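Local atomic coordinates of tRNA-splicing endonuclease (Sulfolobus tokodaii, PDB entry 2CV8), a protein that probably cleaves precursor tRNAs at both splice sites to release the intron, leaving 2',3'-cyclic phosphate and 5'-hydroxyl ends. Residues I10-I15 / R19-M24; L48-G53 / E74-I79. All coordinates share one frame; numbering follows the deposited sequence.

Interaction 1: I10-I15 / R19-M24; sequences ILIKNI and RLIYKM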
ATOM      1  N   ILE B  10       6.800  29.263   8.867  1.00 18.02           N
ATOM      2  CA  ILE B  10       6.869  30.082  10.068  1.00 22.42           C
ATOM      3  C   ILE B  10       8.299  30.267  10.551  1.00 24.52           C
ATOM      4  O   ILE B  10       9.013  29.308  10.834  1.00 30.96           O
ATOM      5  CB  ILE B  10       6.007  29.468  11.176  1.00 15.77           C
ATOM      6  CG1 ILE B  10       4.537  29.593  10.775  1.00 12.80           C
ATOM      7  CG2 ILE B  10       6.260  30.156  12.502  1.00 16.88           C
ATOM      8  CD1 ILE B  10       3.605  28.856  11.665  1.00  9.54           C
ATOM      9  N   LEU B  11       8.700  31.525  10.649  1.00 29.21           N
ATOM     10  CA  LEU B  11      10.043  31.899  11.050  1.00 26.00           C
ATOM     11  C   LEU B  11      10.191  32.121  12.553  1.00 24.27           C
ATOM     12  O   LEU B  11       9.360  32.783  13.176  1.00 28.80           O
ATOM     13  CB  LEU B  11      10.425  33.180  10.301  1.00 39.82           C
ATOM     14  CG  LEU B  11      11.840  33.744  10.373  1.00 48.60           C
ATOM     15  CD1 LEU B  11      12.804  32.819   9.637  1.00 49.40           C
ATOM     16  CD2 LEU B  11      11.848  35.129   9.744  1.00 44.91           C
ATOM     17  N   ILE B  12      11.242  31.555  13.137  1.00 22.20           N
ATOM     18  CA  ILE B  12      11.524  31.750  14.560  1.00 29.05           C
ATOM     19  C   ILE B  12      12.842  32.526  14.573  1.00 34.67           C
ATOM     20  O   ILE B  12      13.919  31.928  14.448  1.00 18.53           O
ATOM     21  CB  ILE B  12      11.732  30.410  15.314  1.00 22.89           C
ATOM     22  CG1 ILE B  12      10.459  29.560  15.259  1.00 23.38           C
ATOM     23  CG2 ILE B  12      12.124  30.692  16.774  1.00  2.56           C
ATOM     24  CD1 ILE B  12       9.314  30.105  16.082  1.00 34.27           C
ATOM     25  N   LYS B  13      12.750  33.849  14.722  1.00 39.12           N
ATOM     26  CA  LYS B  13      13.924  34.727  14.712  1.00 39.63           C
ATOM     27  C   LYS B  13      14.799  34.712  15.962  1.00 34.88           C
ATOM     28  O   LYS B  13      16.008  34.886  15.868  1.00 29.89           O
ATOM     29  CB  LYS B  13      13.486  36.161  14.399  1.00 56.93           C
ATOM     30  CG  LYS B  13      12.375  36.684  15.294  1.00 75.68           C
ATOM     31  CD  LYS B  13      11.651  37.858  14.647  1.00 82.07           C
ATOM     32  CE  LYS B  13      10.950  37.428  13.354  1.00 89.33           C
ATOM     33  NZ  LYS B  13      10.120  38.510  12.738  1.00 86.34           N
ATOM     34  N   ASN B  14      14.199  34.507  17.129  1.00 49.10           N
ATOM     35  CA  ASN B  14      14.962  34.463  18.375  1.00 48.87           C
ATOM     36  C   ASN B  14      15.654  33.105  18.533  1.00 39.75           C
ATOM     37  O   ASN B  14      14.991  32.070  18.542  1.00 50.47           O
ATOM     38  CB  ASN B  14      14.029  34.714  19.567  1.00 69.80           C
ATOM     39  CG  ASN B  14      14.708  34.478  20.902  1.00 77.53           C
ATOM     40  OD1 ASN B  14      15.169  33.376  21.193  1.00 85.34           O
ATOM     41  ND2 ASN B  14      14.770  35.517  21.727  1.00 96.33           N
ATOM     42  N   ILE B  15      16.978  33.107  18.674  1.00 31.82           N
ATOM     43  CA  ILE B  15      17.730  31.856  18.826  1.00 30.77           C
ATOM     44  C   ILE B  15      17.437  31.059  20.105  1.00 29.73           C
ATOM     45  O   ILE B  15      17.484  29.827  20.091  1.00 25.14           O
ATOM     46  CB  ILE B  15      19.260  32.093  18.723  1.00 26.68           C
ATOM     47  CG1 ILE B  15      19.626  32.465  17.288  1.00 28.80           C
ATOM     48  CG2 ILE B  15      20.019  30.834  19.122  1.00 17.98           C
ATOM     49  CD1 ILE B  15      21.104  32.481  17.030  1.00 35.20           C
ATOM     50  N   ARG B  19      16.139  27.365  19.779  1.00 15.22           N
ATOM     51  CA  ARG B  19      16.737  26.219  20.464  1.00 23.79           C
ATOM     52  C   ARG B  19      15.788  25.510  21.425  1.00 24.28           C
ATOM     53  O   ARG B  19      15.907  24.304  21.634  1.00 21.66           O
ATOM     54  CB  ARG B  19      17.989  26.654  21.229  1.00 24.76           C
ATOM     55  CG  ARG B  19      19.165  26.982  20.337  1.00 29.88           C
ATOM     56  CD  ARG B  19      20.343  27.486  21.139  1.00 24.75           C
ATOM     57  NE  ARG B  19      21.530  27.658  20.308  1.00 32.87           N
ATOM     58  CZ  ARG B  19      22.686  28.138  20.753  1.00 32.69           C
ATOM     59  NH1 ARG B  19      22.807  28.497  22.024  1.00 30.47           N
ATOM     60  NH2 ARG B  19      23.724  28.246  19.931  1.00 30.60           N
ATOM     61  N   LEU B  20      14.863  26.261  22.022  1.00 28.11           N
ATOM     62  CA  LEU B  20      13.903  25.678  22.955  1.00 42.82           C
ATOM     63  C   LEU B  20      12.847  24.871  22.203  1.00 45.39           C
ATOM     64  O   LEU B  20      12.583  23.711  22.534  1.00 43.66           O
ATOM     65  CB  LEU B  20      13.230  26.775  23.784  1.00 47.47           C
ATOM     66  CG  LEU B  20      14.173  27.616  24.648  1.00 57.02           C
ATOM     67  CD1 LEU B  20      13.365  28.600  25.474  1.00 46.94           C
ATOM     68  CD2 LEU B  20      14.997  26.712  25.555  1.00 67.18           C
ATOM     69  N   ILE B  21      12.257  25.489  21.184  1.00 43.07           N
ATOM     70  CA  ILE B  21      11.244  24.837  20.366  1.00 37.11           C
ATOM     71  C   ILE B  21      11.809  23.557  19.741  1.00 42.65           C
ATOM     72  O   ILE B  21      11.101  22.563  19.571  1.00 50.75           O
ATOM     73  CB  ILE B  21      10.758  25.784  19.244  1.00 21.71           C
ATOM     74  CG1 ILE B  21      10.119  27.037  19.863  1.00 26.87           C
ATOM     75  CG2 ILE B  21       9.756  25.066  18.349  1.00 27.60           C
ATOM     76  CD1 ILE B  21       9.773  28.135  18.880  1.00 10.25           C
ATOM     77  N   TYR B  22      13.093  23.586  19.406  1.00 36.91           N
ATOM     78  CA  TYR B  22      13.740  22.438  18.797  1.00 33.08           C
ATOM     79  C   TYR B  22      14.005  21.387  19.857  1.00 44.04           C
ATOM     80  O   TYR B  22      13.857  20.193  19.609  1.00 47.57           O
ATOM     81  CB  TYR B  22      15.056  22.857  18.146  1.00 29.54           C
ATOM     82  CG  TYR B  22      15.691  21.764  17.327  1.00 31.90           C
ATOM     83  CD1 TYR B  22      15.159  21.389  16.091  1.00 28.58           C
ATOM     84  CD2 TYR B  22      16.813  21.084  17.795  1.00 23.91           C
ATOM     85  CE1 TYR B  22      15.732  20.365  15.338  1.00 20.79           C
ATOM     86  CE2 TYR B  22      17.391  20.054  17.051  1.00 23.23           C
ATOM     87  CZ  TYR B  22      16.848  19.703  15.825  1.00 27.41           C
ATOM     88  OH  TYR B  22      17.438  18.699  15.092  1.00 24.86           O
ATOM     89  N   LYS B  23      14.409  21.831  21.041  1.00 58.21           N
ATOM     90  CA  LYS B  23      14.679  20.897  22.127  1.00 64.94           C
ATOM     91  C   LYS B  23      13.406  20.138  22.486  1.00 64.50           C
ATOM     92  O   LYS B  23      13.446  18.927  22.706  1.00 54.42           O
ATOM     93  CB  LYS B  23      15.209  21.636  23.363  1.00 86.23           C
ATOM     94  CG  LYS B  23      16.727  21.615  23.494  1.00 93.07           C
ATOM     95  CD  LYS B  23      17.192  22.182  24.827  1.00 90.68           C
ATOM     96  CE  LYS B  23      18.684  21.953  25.031  1.00100.64           C
ATOM     97  NZ  LYS B  23      19.518  22.589  23.969  1.00103.96           N
HETATM   98  N   MSE B  24      12.285  20.859  22.533  1.00 62.40           N
HETATM   99  CA  MSE B  24      10.992  20.268  22.862  1.00 63.20           C
HETATM  100  C   MSE B  24      10.838  18.860  22.281  1.00 60.76           C
HETATM  101  O   MSE B  24      10.464  17.924  22.987  1.00 64.00           O
HETATM  102  CB  MSE B  24       9.850  21.155  22.349  1.00 62.29           C
HETATM  103  CG  MSE B  24       9.668  22.477  23.087  1.00 74.97           C
HETATM  104 SE   MSE B  24       8.163  23.526  22.400  1.00 89.75          SE
HETATM  105  CE  MSE B  24       6.794  22.182  22.677  1.00 86.73           C
TER
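In R19 the chain runs extended from CG to NE (chi2 176°, chi3 173°), and in I15 the CG2 branch stands anti to the backbone N, a pairing that lays the two side chains alongside each other, pointing the same way. I15 CG2 lies over one face of the guanidinium, 3.7 Å from R19 NE, while the aliphatic part of the arginine rises past the I15 carbonyl. That carbonyl is the acceptor for the first-turn helical bond, R19 N to I15 O at 2.8 Å, and the bond is nearly straight at 173°. The polar end of R19 is held outside the two segments: NE bonds to I42 O, with a long, weak ion pair from NH1 to E40. An alanine in place of R19 would probably leave I42 O without this donor and uncover the CG2 branch of I15. Deeper in, I12 and I21 meet tip to tip, CD1 to CD1 at 3.5 Å, an apolar contact between strand 9-12 and helix 15-25. I21 also packs on L56 of helix 50-58, and I12 on D17 and A18. At the turn, N14 is the N-cap residue, its OD1 accepting from D17 N. The whole is a strand leading through a short turn into a helix N-capped by N14, which packs back on it, within the N-terminal domain of the tRNA-intron endonuclease family.

Interaction 2: L48-G53 / E74-I79; sequences LSLIEG and ERLYQI
L50 reaches from the first turn of helix 50-58 to L76 and I79 on helix 73-83, making a helix-to-helix apolar contact in the N-terminal domain of this endonuclease. The packed part is narrow. One methyl of the L50 fork, CD2, meets L76 CD2 at 3.8 Å, the two leucines slanting across each other; the other, CD1, approaches I79 CG2 at 4.1 Å, with the side chains close to a right angle. The isoleucine offers this branch because CG2 is anti to its own backbone N, with CG1 beside that N (chi1 -66°). L50 is thus divided between two residues nearly one helical turn apart, and no hydrogen bond joins the segments. L5 of strand 2-6 touches both L50 and I79, I84 adds to the cover of L50, and V54 and V57 continue the apolar surface around L76. G53, a glycine, lies on the side of helix 50-58 turned to L76, without making contact.

The outer side of helix 73-83 is different in character. E74, R75 and Q78 are exposed and take no part in the packing; R75 has a long, weak ion pair with E69. The side chain of Y77 leaves its backbone away from segment 48-53, and its ring makes an edge-to-face contact with F87.

At its N-terminal end helix 50-58 carries a capping box of S49 and E52, the residues bracketing L50 and I51; E52 is buried, and its OE2 accepts from G28 N. Both side-chain bonds of the box are weak, S49 N to E52 OE1 and E52 N to S49 OG, the latter 3.4 Å long with an angle of 162° at the hydrogen.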
ATOM      1  N   LEU B  48       9.897  26.561  10.856  1.00 22.01           N
ATOM      2  CA  LEU B  48       8.827  25.594  11.052  1.00 20.59           C
ATOM      3  C   LEU B  48       7.863  25.610   9.887  1.00 17.69           C
ATOM      4  O   LEU B  48       7.564  26.661   9.334  1.00 17.06           O
ATOM      5  CB  LEU B  48       8.040  25.907  12.330  1.00 25.44           C
ATOM      6  CG  LEU B  48       8.695  25.743  13.706  1.00 30.92           C
ATOM      7  CD1 LEU B  48       7.690  26.169  14.785  1.00 17.32           C
ATOM      8  CD2 LEU B  48       9.147  24.284  13.915  1.00 13.71           C
ATOM      9  N   SER B  49       7.370  24.434   9.523  1.00 20.82           N
ATOM     10  CA  SER B  49       6.409  24.313   8.442  1.00 15.51           C
ATOM     11  C   SER B  49       5.038  24.596   9.040  1.00 22.51           C
ATOM     12  O   SER B  49       4.868  24.515  10.263  1.00 21.47           O
ATOM     13  CB  SER B  49       6.437  22.900   7.873  1.00  6.01           C
ATOM     14  OG  SER B  49       6.068  21.940   8.847  1.00 22.28           O
ATOM     15  N   LEU B  50       4.064  24.939   8.200  1.00 25.24           N
ATOM     16  CA  LEU B  50       2.727  25.209   8.711  1.00 25.64           C
ATOM     17  C   LEU B  50       2.196  24.037   9.529  1.00 26.51           C
ATOM     18  O   LEU B  50       1.567  24.238  10.568  1.00 24.03           O
ATOM     19  CB  LEU B  50       1.769  25.533   7.567  1.00 31.99           C
ATOM     20  CG  LEU B  50       1.804  27.007   7.164  1.00 49.01           C
ATOM     21  CD1 LEU B  50       1.027  27.230   5.875  1.00 41.20           C
ATOM     22  CD2 LEU B  50       1.235  27.839   8.309  1.00 42.50           C
ATOM     23  N   ILE B  51       2.461  22.814   9.073  1.00 29.22           N
ATOM     24  CA  ILE B  51       2.003  21.633   9.797  1.00 22.41           C
ATOM     25  C   ILE B  51       2.553  21.635  11.227  1.00 21.13           C
ATOM     26  O   ILE B  51       1.817  21.384  12.176  1.00 18.94           O
ATOM     27  CB  ILE B  51       2.414  20.343   9.059  1.00 20.58           C
ATOM     28  CG1 ILE B  51       1.577  20.198   7.793  1.00 14.90           C
ATOM     29  CG2 ILE B  51       2.189  19.130   9.927  1.00  3.61           C
ATOM     30  CD1 ILE B  51       1.918  18.973   6.985  1.00 26.17           C
ATOM     31  N   GLU B  52       3.840  21.926  11.377  1.00 17.26           N
ATOM     32  CA  GLU B  52       4.457  21.980  12.695  1.00 12.52           C
ATOM     33  C   GLU B  52       3.922  23.170  13.505  1.00 21.30           C
ATOM     34  O   GLU B  52       3.558  23.037  14.680  1.00 12.49           O
ATOM     35  CB  GLU B  52       5.972  22.118  12.568  1.00 26.96           C
ATOM     36  CG  GLU B  52       6.647  20.925  11.962  1.00 27.21           C
ATOM     37  CD  GLU B  52       8.148  21.043  12.007  1.00 38.56           C
ATOM     38  OE1 GLU B  52       8.690  21.971  11.372  1.00 12.24           O
ATOM     39  OE2 GLU B  52       8.788  20.212  12.681  1.00 42.13           O
ATOM     40  N   GLY B  53       3.889  24.339  12.871  1.00 33.11           N
ATOM     41  CA  GLY B  53       3.405  25.527  13.547  1.00 31.42           C
ATOM     42  C   GLY B  53       1.976  25.404  14.052  1.00 33.90           C
ATOM     43  O   GLY B  53       1.670  25.786  15.184  1.00 32.88           O
ATOM     44  N   GLU B  74      -7.582  28.320  14.302  1.00 47.03           N
ATOM     45  CA  GLU B  74      -8.579  28.306  13.238  1.00 44.91           C
ATOM     46  C   GLU B  74      -8.053  28.988  11.985  1.00 43.55           C
ATOM     47  O   GLU B  74      -8.212  28.477  10.879  1.00 49.72           O
ATOM     48  CB  GLU B  74      -9.863  29.009  13.693  1.00 93.43           C
ATOM     49  CG  GLU B  74     -10.621  28.326  14.834  1.00111.01           C
ATOM     50  CD  GLU B  74      -9.848  28.300  16.146  1.00116.59           C
ATOM     51  OE1 GLU B  74      -8.873  27.531  16.253  1.00118.37           O
ATOM     52  OE2 GLU B  74     -10.213  29.051  17.074  1.00120.01           O
ATOM     53  N   ARG B  75      -7.427  30.147  12.156  1.00 41.77           N
ATOM     54  CA  ARG B  75      -6.894  30.889  11.016  1.00 46.44           C
ATOM     55  C   ARG B  75      -5.677  30.219  10.396  1.00 41.23           C
ATOM     56  O   ARG B  75      -5.571  30.123   9.172  1.00 38.61           O
ATOM     57  CB  ARG B  75      -6.555  32.328  11.430  1.00 46.78           C
ATOM     58  CG  ARG B  75      -7.711  33.311  11.248  1.00 62.64           C
ATOM     59  CD  ARG B  75      -7.829  33.751   9.792  1.00 66.29           C
ATOM     60  NE  ARG B  75      -6.699  34.592   9.404  1.00 70.35           N
ATOM     61  CZ  ARG B  75      -6.408  34.935   8.153  1.00 74.84           C
ATOM     62  NH1 ARG B  75      -7.165  34.511   7.149  1.00 75.89           N
ATOM     63  NH2 ARG B  75      -5.355  35.699   7.905  1.00 70.07           N
ATOM     64  N   LEU B  76      -4.759  29.759  11.238  1.00 45.58           N
ATOM     65  CA  LEU B  76      -3.564  29.098  10.747  1.00 37.99           C
ATOM     66  C   LEU B  76      -3.938  27.836  10.004  1.00 35.10           C
ATOM     67  O   LEU B  76      -3.432  27.581   8.916  1.00 38.36           O
ATOM     68  CB  LEU B  76      -2.622  28.764  11.896  1.00 33.12           C
ATOM     69  CG  LEU B  76      -1.550  29.819  12.134  1.00 42.95           C
ATOM     70  CD1 LEU B  76      -0.779  29.504  13.403  1.00 52.99           C
ATOM     71  CD2 LEU B  76      -0.624  29.852  10.927  1.00 50.64           C
ATOM     72  N   TYR B  77      -4.824  27.040  10.592  1.00 26.61           N
ATOM     73  CA  TYR B  77      -5.255  25.809   9.943  1.00 33.04           C
ATOM     74  C   TYR B  77      -5.793  26.156   8.554  1.00 34.27           C
ATOM     75  O   TYR B  77      -5.403  25.558   7.552  1.00 25.26           O
ATOM     76  CB  TYR B  77      -6.354  25.121  10.751  1.00 27.28           C
ATOM     77  CG  TYR B  77      -6.695  23.737  10.245  1.00 39.48           C
ATOM     78  CD1 TYR B  77      -5.999  22.617  10.694  1.00 33.56           C
ATOM     79  CD2 TYR B  77      -7.698  23.551   9.296  1.00 35.21           C
ATOM     80  CE1 TYR B  77      -6.295  21.348  10.208  1.00 33.66           C
ATOM     81  CE2 TYR B  77      -7.999  22.288   8.801  1.00 30.09           C
ATOM     82  CZ  TYR B  77      -7.296  21.190   9.259  1.00 32.19           C
ATOM     83  OH  TYR B  77      -7.581  19.940   8.752  1.00 37.95           O
ATOM     84  N   GLN B  78      -6.690  27.133   8.501  1.00 50.06           N
ATOM     85  CA  GLN B  78      -7.264  27.543   7.233  1.00 50.27           C
ATOM     86  C   GLN B  78      -6.186  27.947   6.234  1.00 49.85           C
ATOM     87  O   GLN B  78      -6.292  27.638   5.044  1.00 55.27           O
ATOM     88  CB  GLN B  78      -8.246  28.696   7.433  1.00 43.83           C
ATOM     89  CG  GLN B  78      -8.843  29.185   6.122  1.00 67.35           C
ATOM     90  CD  GLN B  78      -9.525  28.075   5.328  1.00 65.03           C
ATOM     91  OE1 GLN B  78      -9.492  28.072   4.096  1.00 69.89           O
ATOM     92  NE2 GLN B  78     -10.154  27.139   6.031  1.00 54.35           N
ATOM     93  N   ILE B  79      -5.152  28.634   6.709  1.00 33.69           N
ATOM     94  CA  ILE B  79      -4.066  29.049   5.823  1.00 30.38           C
ATOM     95  C   ILE B  79      -3.359  27.818   5.282  1.00 30.90           C
ATOM     96  O   ILE B  79      -2.982  27.778   4.110  1.00 26.90           O
ATOM     97  CB  ILE B  79      -3.035  29.930   6.548  1.00 33.62           C
ATOM     98  CG1 ILE B  79      -3.681  31.254   6.941  1.00 29.18           C
ATOM     99  CG2 ILE B  79      -1.832  30.180   5.649  1.00 33.63           C
ATOM    100  CD1 ILE B  79      -2.761  32.162   7.706  1.00 23.20           C
TER

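From the N terminus, strand 9-12 turns into helix 15-25, and interaction 1 closes this short loop with three residues between its segments. The chain then passes through strand 29-30 and reaches strand 46-49 and helix 50-58, where interaction 2 opens at the helix start; it closes a longer loop, of 20 residues, at helix 73-83. The two are in series, neither enclosing nor crossing the other. Strands 9-12 and 46-49 are antiparallel neighbours, with I10 N 2.8 Å from L48 O, a probable hydrogen bond. I10 CD1 also packs on G53 and L50. Interaction 1 ties helix 15-25 to strand 9-12, and interaction 2 ties helix 73-83 to helix 50-58, which follows directly on strand 46-49.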